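Envelope protein (White spot syndrome virus, PDB 7DDA) binds heparin through sulphate-binding sites in its C-terminal domain, the part described here, and probably contributes to attachment of the virion to its host. Local coordinates at residues A[35-40]-A[80-85]; A[96-101]-A[159-164]; A[117-122]-A[150-155]. All blocks are in the same frame, centred on the assembly; numbering follows the deposited sequence.

Contact 1. Residues A[35-40]-A[80-85]; sequences VIVKAD and FHIYKI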
# COMPACT_ATOMS: atom_id res chain seq x y z
N VAL A 35 4.51 -1.22 10.32
CA VAL A 35 3.98 -0.25 11.28
C VAL A 35 3.32 0.87 10.49
O VAL A 35 3.95 1.50 9.63
CB VAL A 35 5.09 0.28 12.21
CG1 VAL A 35 4.52 1.16 13.31
CG2 VAL A 35 5.85 -0.89 12.82
N ILE A 36 2.04 1.12 10.78
CA ILE A 36 1.22 2.11 10.08
C ILE A 36 1.05 3.30 11.00
O ILE A 36 0.48 3.18 12.09
CB ILE A 36 -0.13 1.53 9.65
CG1 ILE A 36 0.05 0.24 8.85
CG2 ILE A 36 -0.93 2.53 8.82
CD1 ILE A 36 -1.28 -0.42 8.43
N VAL A 37 1.57 4.45 10.59
CA VAL A 37 1.57 5.66 11.41
C VAL A 37 0.61 6.65 10.78
O VAL A 37 0.72 6.95 9.57
CB VAL A 37 2.98 6.26 11.53
CG1 VAL A 37 2.92 7.63 12.23
CG2 VAL A 37 3.92 5.31 12.25
N LYS A 38 -0.32 7.17 11.59
CA LYS A 38 -1.21 8.26 11.20
C LYS A 38 -0.71 9.56 11.82
O LYS A 38 -0.59 9.66 13.05
CB LYS A 38 -2.64 7.96 11.64
CG LYS A 38 -3.58 9.14 11.40
CD LYS A 38 -5.02 8.71 11.25
CE LYS A 38 -5.75 8.66 12.57
NZ LYS A 38 -6.18 10.02 12.96
N ALA A 39 -0.44 10.56 10.98
CA ALA A 39 0.05 11.86 11.43
C ALA A 39 -0.81 12.97 10.83
O ALA A 39 -1.40 12.81 9.76
CB ALA A 39 1.51 12.07 11.04
N ASP A 40 -0.86 14.10 11.52
CA ASP A 40 -1.72 15.19 11.09
C ASP A 40 -1.04 16.06 10.02
O ASP A 40 0.12 16.44 10.17
CB ASP A 40 -2.11 16.05 12.28
CG ASP A 40 -3.10 17.11 11.91
OD1 ASP A 40 -4.31 16.79 11.87
OD2 ASP A 40 -2.66 18.25 11.62
N PHE A 80 10.52 -0.37 18.30
CA PHE A 80 10.77 0.80 17.47
C PHE A 80 10.18 2.01 18.15
O PHE A 80 9.23 1.90 18.94
CB PHE A 80 10.18 0.63 16.08
CG PHE A 80 10.63 -0.62 15.40
CD1 PHE A 80 11.95 -0.75 14.98
CD2 PHE A 80 9.77 -1.70 15.25
CE1 PHE A 80 12.40 -1.92 14.37
CE2 PHE A 80 10.20 -2.87 14.65
CZ PHE A 80 11.51 -2.99 14.21
N HIS A 81 10.76 3.17 17.87
CA HIS A 81 10.21 4.44 18.32
C HIS A 81 10.11 5.36 17.11
O HIS A 81 11.10 5.57 16.40
CB HIS A 81 11.09 5.06 19.43
CG HIS A 81 10.55 6.36 19.98
ND1 HIS A 81 11.37 7.34 20.50
CD2 HIS A 81 9.29 6.83 20.06
CE1 HIS A 81 10.62 8.36 20.89
NE2 HIS A 81 9.36 8.08 20.63
N ILE A 82 8.92 5.90 16.87
CA ILE A 82 8.64 6.75 15.72
C ILE A 82 8.17 8.11 16.22
O ILE A 82 7.31 8.18 17.11
CB ILE A 82 7.60 6.12 14.78
CG1 ILE A 82 8.04 4.71 14.38
CG2 ILE A 82 7.38 7.00 13.55
CD1 ILE A 82 6.90 3.80 13.94
N TYR A 83 8.73 9.18 15.67
CA TYR A 83 8.53 10.49 16.26
C TYR A 83 8.61 11.54 15.16
O TYR A 83 9.33 11.37 14.16
CB TYR A 83 9.57 10.81 17.36
CG TYR A 83 10.95 10.30 17.00
CD1 TYR A 83 11.83 11.09 16.28
CD2 TYR A 83 11.34 9.00 17.33
CE1 TYR A 83 13.08 10.62 15.93
CE2 TYR A 83 12.59 8.52 16.97
CZ TYR A 83 13.45 9.33 16.28
OH TYR A 83 14.69 8.87 15.92
N LYS A 84 7.85 12.60 15.35
CA LYS A 84 7.97 13.79 14.53
C LYS A 84 9.30 14.48 14.80
O LYS A 84 9.63 14.77 15.95
CB LYS A 84 6.80 14.72 14.81
CG LYS A 84 6.87 16.08 14.15
CD LYS A 84 5.69 16.92 14.59
CE LYS A 84 5.99 18.39 14.53
NZ LYS A 84 4.85 19.18 15.09
N ILE A 85 10.08 14.71 13.76
CA ILE A 85 11.26 15.54 13.90
C ILE A 85 10.95 17.00 13.61
O ILE A 85 11.41 17.89 14.32
CB ILE A 85 12.38 15.01 12.99
CG1 ILE A 85 12.91 13.67 13.50
CG2 ILE A 85 13.52 16.02 12.86
CD1 ILE A 85 13.84 13.00 12.52

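Contact 2. Residues A[96-101]-A[159-164]; sequences KKLLYG and AKLIIY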
# COMPACT_ATOMS: atom_id res chain seq x y z
N LYS A 96 4.07 21.72 2.46
CA LYS A 96 4.34 21.36 3.83
C LYS A 96 5.46 20.34 3.79
O LYS A 96 5.43 19.44 2.94
CB LYS A 96 3.08 20.76 4.44
CG LYS A 96 3.06 20.67 5.91
CD LYS A 96 2.26 21.82 6.44
CE LYS A 96 2.22 21.76 7.93
NZ LYS A 96 2.26 23.10 8.55
N LYS A 97 6.46 20.48 4.66
CA LYS A 97 7.53 19.49 4.75
C LYS A 97 7.44 18.79 6.10
O LYS A 97 7.57 19.44 7.14
CB LYS A 97 8.89 20.13 4.55
CG LYS A 97 10.04 19.19 4.75
CD LYS A 97 10.05 18.07 3.73
CE LYS A 97 11.12 17.02 4.08
NZ LYS A 97 12.45 17.61 4.47
N LEU A 98 7.19 17.48 6.08
CA LEU A 98 6.96 16.69 7.29
C LEU A 98 8.06 15.66 7.41
O LEU A 98 8.25 14.84 6.52
CB LEU A 98 5.59 16.00 7.25
CG LEU A 98 4.39 16.94 7.12
CD1 LEU A 98 3.09 16.14 7.12
CD2 LEU A 98 4.40 17.98 8.23
N LEU A 99 8.79 15.69 8.53
CA LEU A 99 9.96 14.85 8.67
C LEU A 99 9.83 14.00 9.92
O LEU A 99 9.57 14.52 11.00
CB LEU A 99 11.24 15.69 8.70
CG LEU A 99 12.54 14.98 9.00
CD1 LEU A 99 12.82 13.91 7.96
CD2 LEU A 99 13.68 15.99 9.03
N TYR A 100 10.03 12.69 9.77
CA TYR A 100 9.89 11.74 10.85
C TYR A 100 11.16 10.93 11.02
O TYR A 100 11.95 10.78 10.08
CB TYR A 100 8.69 10.81 10.60
CG TYR A 100 7.43 11.63 10.61
CD1 TYR A 100 6.76 11.90 11.79
CD2 TYR A 100 6.97 12.22 9.43
CE1 TYR A 100 5.63 12.70 11.80
CE2 TYR A 100 5.84 13.02 9.44
CZ TYR A 100 5.18 13.26 10.62
OH TYR A 100 4.06 14.06 10.59
N GLY A 101 11.37 10.43 12.23
CA GLY A 101 12.46 9.51 12.52
C GLY A 101 11.92 8.20 13.07
O GLY A 101 10.96 8.19 13.84
N ALA A 159 -7.02 16.60 7.22
CA ALA A 159 -6.38 15.59 6.40
C ALA A 159 -5.18 14.99 7.13
O ALA A 159 -4.48 15.67 7.88
CB ALA A 159 -5.95 16.20 5.06
N LYS A 160 -4.93 13.70 6.88
CA LYS A 160 -3.89 12.96 7.58
C LYS A 160 -2.86 12.39 6.61
O LYS A 160 -3.15 12.11 5.44
CB LYS A 160 -4.48 11.80 8.40
CG LYS A 160 -5.55 12.20 9.44
CD LYS A 160 -5.01 13.23 10.42
CE LYS A 160 -6.01 13.56 11.51
NZ LYS A 160 -5.40 14.49 12.51
N LEU A 161 -1.65 12.23 7.12
CA LEU A 161 -0.58 11.51 6.44
C LEU A 161 -0.48 10.12 7.06
O LEU A 161 -0.30 9.99 8.27
CB LEU A 161 0.75 12.26 6.55
CG LEU A 161 2.00 11.67 5.90
CD1 LEU A 161 1.85 11.51 4.39
CD2 LEU A 161 3.20 12.55 6.22
N ILE A 162 -0.64 9.08 6.24
CA ILE A 162 -0.49 7.70 6.68
C ILE A 162 0.82 7.18 6.12
O ILE A 162 1.00 7.13 4.89
CB ILE A 162 -1.68 6.83 6.25
CG1 ILE A 162 -3.02 7.53 6.55
CG2 ILE A 162 -1.65 5.52 6.97
CD1 ILE A 162 -3.28 7.80 8.03
N ILE A 163 1.74 6.81 7.00
CA ILE A 163 3.06 6.32 6.61
C ILE A 163 3.15 4.84 6.99
O ILE A 163 2.83 4.46 8.12
CB ILE A 163 4.19 7.11 7.28
CG1 ILE A 163 3.97 8.61 7.18
CG2 ILE A 163 5.52 6.73 6.67
CD1 ILE A 163 4.89 9.38 8.14
N TYR A 164 3.61 4.03 6.04
CA TYR A 164 3.77 2.60 6.25
C TYR A 164 5.27 2.31 6.30
O TYR A 164 6.00 2.63 5.36
CB TYR A 164 3.07 1.79 5.16
CG TYR A 164 1.58 2.06 5.01
CD1 TYR A 164 1.12 3.27 4.48
CD2 TYR A 164 0.63 1.12 5.39
CE1 TYR A 164 -0.24 3.53 4.35
CE2 TYR A 164 -0.73 1.37 5.26
CZ TYR A 164 -1.17 2.57 4.74
OH TYR A 164 -2.53 2.84 4.60

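Contact 3. Residues A[117-122]-A[150-155]; sequences AEIESD and FLIPKQ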
# COMPACT_ATOMS: atom_id res chain seq x y z
N ALA A 117 3.67 6.14 1.73
CA ALA A 117 2.87 7.15 2.40
C ALA A 117 1.75 7.63 1.48
O ALA A 117 1.90 7.65 0.26
CB ALA A 117 3.72 8.34 2.85
N GLU A 118 0.63 8.01 2.08
CA GLU A 118 -0.55 8.44 1.34
C GLU A 118 -1.39 9.39 2.20
O GLU A 118 -1.43 9.26 3.42
CB GLU A 118 -1.35 7.21 0.84
CG GLU A 118 -1.78 6.13 1.89
CD GLU A 118 -3.16 6.27 2.50
OE1 GLU A 118 -3.99 7.00 1.94
OE2 GLU A 118 -3.46 5.54 3.48
N ILE A 119 -1.99 10.38 1.54
CA ILE A 119 -2.86 11.34 2.20
C ILE A 119 -4.24 10.73 2.40
O ILE A 119 -4.84 10.21 1.46
CB ILE A 119 -2.94 12.64 1.40
CG1 ILE A 119 -1.54 13.20 1.14
CG2 ILE A 119 -3.82 13.67 2.11
CD1 ILE A 119 -1.00 14.00 2.27
N GLU A 120 -4.74 10.79 3.61
CA GLU A 120 -6.07 10.30 3.94
C GLU A 120 -6.96 11.50 4.22
O GLU A 120 -6.71 12.26 5.16
CB GLU A 120 -6.04 9.37 5.15
CG GLU A 120 -7.26 8.55 5.31
CD GLU A 120 -7.22 7.75 6.57
OE1 GLU A 120 -6.76 6.59 6.52
OE2 GLU A 120 -7.61 8.31 7.62
N SER A 121 -7.99 11.65 3.42
CA SER A 121 -8.74 12.88 3.31
C SER A 121 -10.19 12.52 3.00
O SER A 121 -10.46 11.50 2.36
CB SER A 121 -8.16 13.77 2.21
OG SER A 121 -9.05 14.83 1.91
N ASP A 122 -11.10 13.37 3.45
CA ASP A 122 -12.50 13.13 3.15
C ASP A 122 -12.93 13.79 1.85
O ASP A 122 -14.04 13.54 1.37
CB ASP A 122 -13.35 13.57 4.35
CG ASP A 122 -13.47 15.04 4.48
OD1 ASP A 122 -12.71 15.77 3.82
OD2 ASP A 122 -14.30 15.49 5.29
N PHE A 150 8.71 13.97 3.94
CA PHE A 150 7.67 14.02 2.93
C PHE A 150 7.35 15.46 2.60
O PHE A 150 7.19 16.29 3.50
CB PHE A 150 6.45 13.26 3.43
CG PHE A 150 6.76 11.85 3.84
CD1 PHE A 150 6.85 10.84 2.88
CD2 PHE A 150 7.04 11.55 5.16
CE1 PHE A 150 7.16 9.55 3.25
CE2 PHE A 150 7.35 10.25 5.54
CZ PHE A 150 7.41 9.25 4.59
N LEU A 151 7.30 15.77 1.31
CA LEU A 151 6.80 17.06 0.83
C LEU A 151 5.35 16.86 0.43
O LEU A 151 5.06 16.06 -0.47
CB LEU A 151 7.61 17.55 -0.37
CG LEU A 151 7.28 18.93 -0.96
CD1 LEU A 151 7.37 20.07 0.06
CD2 LEU A 151 8.17 19.18 -2.16
N ILE A 152 4.43 17.53 1.10
CA ILE A 152 3.03 17.36 0.72
C ILE A 152 2.44 18.70 0.29
O ILE A 152 2.89 19.76 0.74
CB ILE A 152 2.19 16.72 1.85
CG1 ILE A 152 1.99 17.70 3.00
CG2 ILE A 152 2.81 15.42 2.34
CD1 ILE A 152 0.94 17.25 3.99
N PRO A 153 1.45 18.70 -0.60
CA PRO A 153 0.68 19.93 -0.84
C PRO A 153 -0.14 20.25 0.39
O PRO A 153 -0.54 19.36 1.15
CB PRO A 153 -0.22 19.57 -2.02
CG PRO A 153 0.31 18.27 -2.56
CD PRO A 153 0.95 17.58 -1.41
N LYS A 154 -0.37 21.55 0.61
CA LYS A 154 -1.32 21.99 1.62
C LYS A 154 -2.64 21.26 1.45
O LYS A 154 -3.17 21.16 0.34
CB LYS A 154 -1.54 23.50 1.51
CG LYS A 154 -2.51 24.09 2.53
CD LYS A 154 -2.84 25.54 2.14
CE LYS A 154 -3.11 25.67 0.63
NZ LYS A 154 -2.91 27.03 0.02
N GLN A 155 -3.17 20.74 2.55
CA GLN A 155 -4.39 19.96 2.54
C GLN A 155 -5.54 20.68 3.23
O GLN A 155 -5.33 21.60 4.03
CB GLN A 155 -4.15 18.60 3.22
CG GLN A 155 -3.05 17.82 2.55
CD GLN A 155 -3.47 17.34 1.20
OE1 GLN A 155 -4.63 16.98 0.98
NE2 GLN A 155 -2.54 17.38 0.25

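Contact 1. Residues A[35-40]-A[80-85]
Val35 and Ile82 point their side chains at each other across the interior of the domain and meet methyl to methyl: Val35 CG1 lies 3.6 Å from Ile82 CD1. The same terminal methyl of Ile82 serves a second valine, with Val37 CG2 at 3.7 Å from Ile82 CD1. Ile82 CD1 rests against both valine methyls, which lie next to each other on one side of it. The two approaches differ in character. Val35 and Ile82 come tip to tip, whereas Val37 and Ile82 pass alongside each other in opposite directions. This pairing brings the other branch of the isoleucine into play, and Val37 CG2 is 4.1 Å from Ile82 CG2.

The reach of Ile82 follows from its torsions: CG1 stands beside the backbone N, opposite the carbonyl carbon (chi1 -54°), and an extended second torsion (chi2 157°) carries CD1 away from its own backbone, inward to the valines. Different branches do the touching in the two valines, CG1 in Val35 and CG2 in Val37, although both hold nearly the same rotamer. The two segments run in roughly the same direction, with the CA atoms of Val37 and Ile82 8.4 Å apart. At that separation the backbones are joined by apolar side-chain packing alone, and all three touching residues are buried.

Strand 30-40 is an inner strand of its sheet: Val35 and Val37 bond through their backbones to Phe165 and Ile163 of strand 160-170, while Ile36 packs outward on Phe166 of a second subunit. Strand 46-52 closes the other flank, where Val49 touches both Val35 and Ile82. In the facing sheet, strand 80-89 is an outermost strand within the chain and lies next to strand 95-104.

Contact 2. Residues A[96-101]-A[159-164]
Leu98 and Leu161 approach with opposite choices of first torsion: CG of Leu161 is trans to its own N (chi1 179°), whereas CG of Leu98 lies trans to its carbonyl carbon (chi1 -60°). The two side chains then slip past each other, and Leu98 CD1 comes to 3.7 Å from Leu161 CD2. Leu161 CD2 also reaches the tyrosine ring, 4.2 Å from Tyr100 CE2.

Ile163 supplies the second contact to the ring. Ile163 CD1 is 3.7 Å from Tyr100 CD2 and forms an off-centre CH-pi interaction, 4.2 Å from the ring centroid, displaced toward the CD2-CE2 side. The Tyr100 hydroxyl is hydrogen-bonded to the carbonyl O of Gly44, which satisfies the polar end of a ring whose carbons pack in the apolar interior.

All four touching side chains are buried. The strand axes pass 11.0 Å apart and cross at -37°, with their N-to-C directions broadly alike. Two antiparallel sheets meeting in this way through interlocking aliphatic and aromatic side chains are the hallmark of a beta-sandwich, here with strands 95-104 and 160-170 inside their respective sheets.

Contact 3. Residues A[117-122]-A[150-155]
Ala117 faces Phe150 and Ile119 faces Ile152 across two segments whose touching parts run almost parallel, 10° apart, with the paired CA atoms 8.4 Å (Ala117 to Phe150) and 8.6 Å (Ile119 to Ile152) from each other. Ala117 CB meets the ring of Phe150 obliquely, nearest to CE1 at 3.7 Å. One step along, CD1 of Ile119 lodges by two methyls of Ile152, 4.1 Å from its CG2 and slightly farther from its CD1. Ile152 has CG1 between the backbone N and the carbonyl carbon (chi1 71°), which leaves CG2 opposite the carbonyl carbon and turned to Ile119.

The other branch of Ile119 serves the last partner: Ile119 CG2 lies 3.6 Å from Gln155 OE1, the two side chains coming from opposite directions. Gln155 is bent at its second torsion, folding the amide back so that its NE2 donates to Pro153 O at 3.0 Å. The donor sits above the carbonyl plane of Pro153. NE2 also bonds to the carbonyl O of Asn127, in the loop after strand 110-120.

On the outward side of strand 110-120, Glu120 forms a salt bridge with Arg137 of a second subunit. In the other sheet, Pro153 at the end of strand 145-153 packs on Ile124 of a third subunit.

The contact is thus mainly apolar, with one polar group at its end. Methyl and ring packing hold the Ala117-Phe150 and Ile119-Ile152 pairs, whereas beyond the strands two backbone carbonyls engage the glutamine NE2; these bonds would restrain rotation of the amide and keep its oxygen beside Ile119.

Overall arrangement
From the N terminus, strand 30-40 leads off one sheet, and contact 1 closes the first loop when strand 80-89 opens the facing one. Contact 2 follows in series, joining the next strand, 95-104, to the final strand, 160-170, and so closing a long loop within which contact 3 (117-122 with 150-155) is nested. All three bridge the same two sheets, side by side across the sandwich. Backbone bonds probably link neighbours: Ala39 to Leu161 between contacts 1 and 2, Leu98 to Phe150 and Lys160 to Glu120 between contacts 2 and 3. The Asp40-Lys160 salt bridge adds a further tie, while contacts 1 and 3 do not touch.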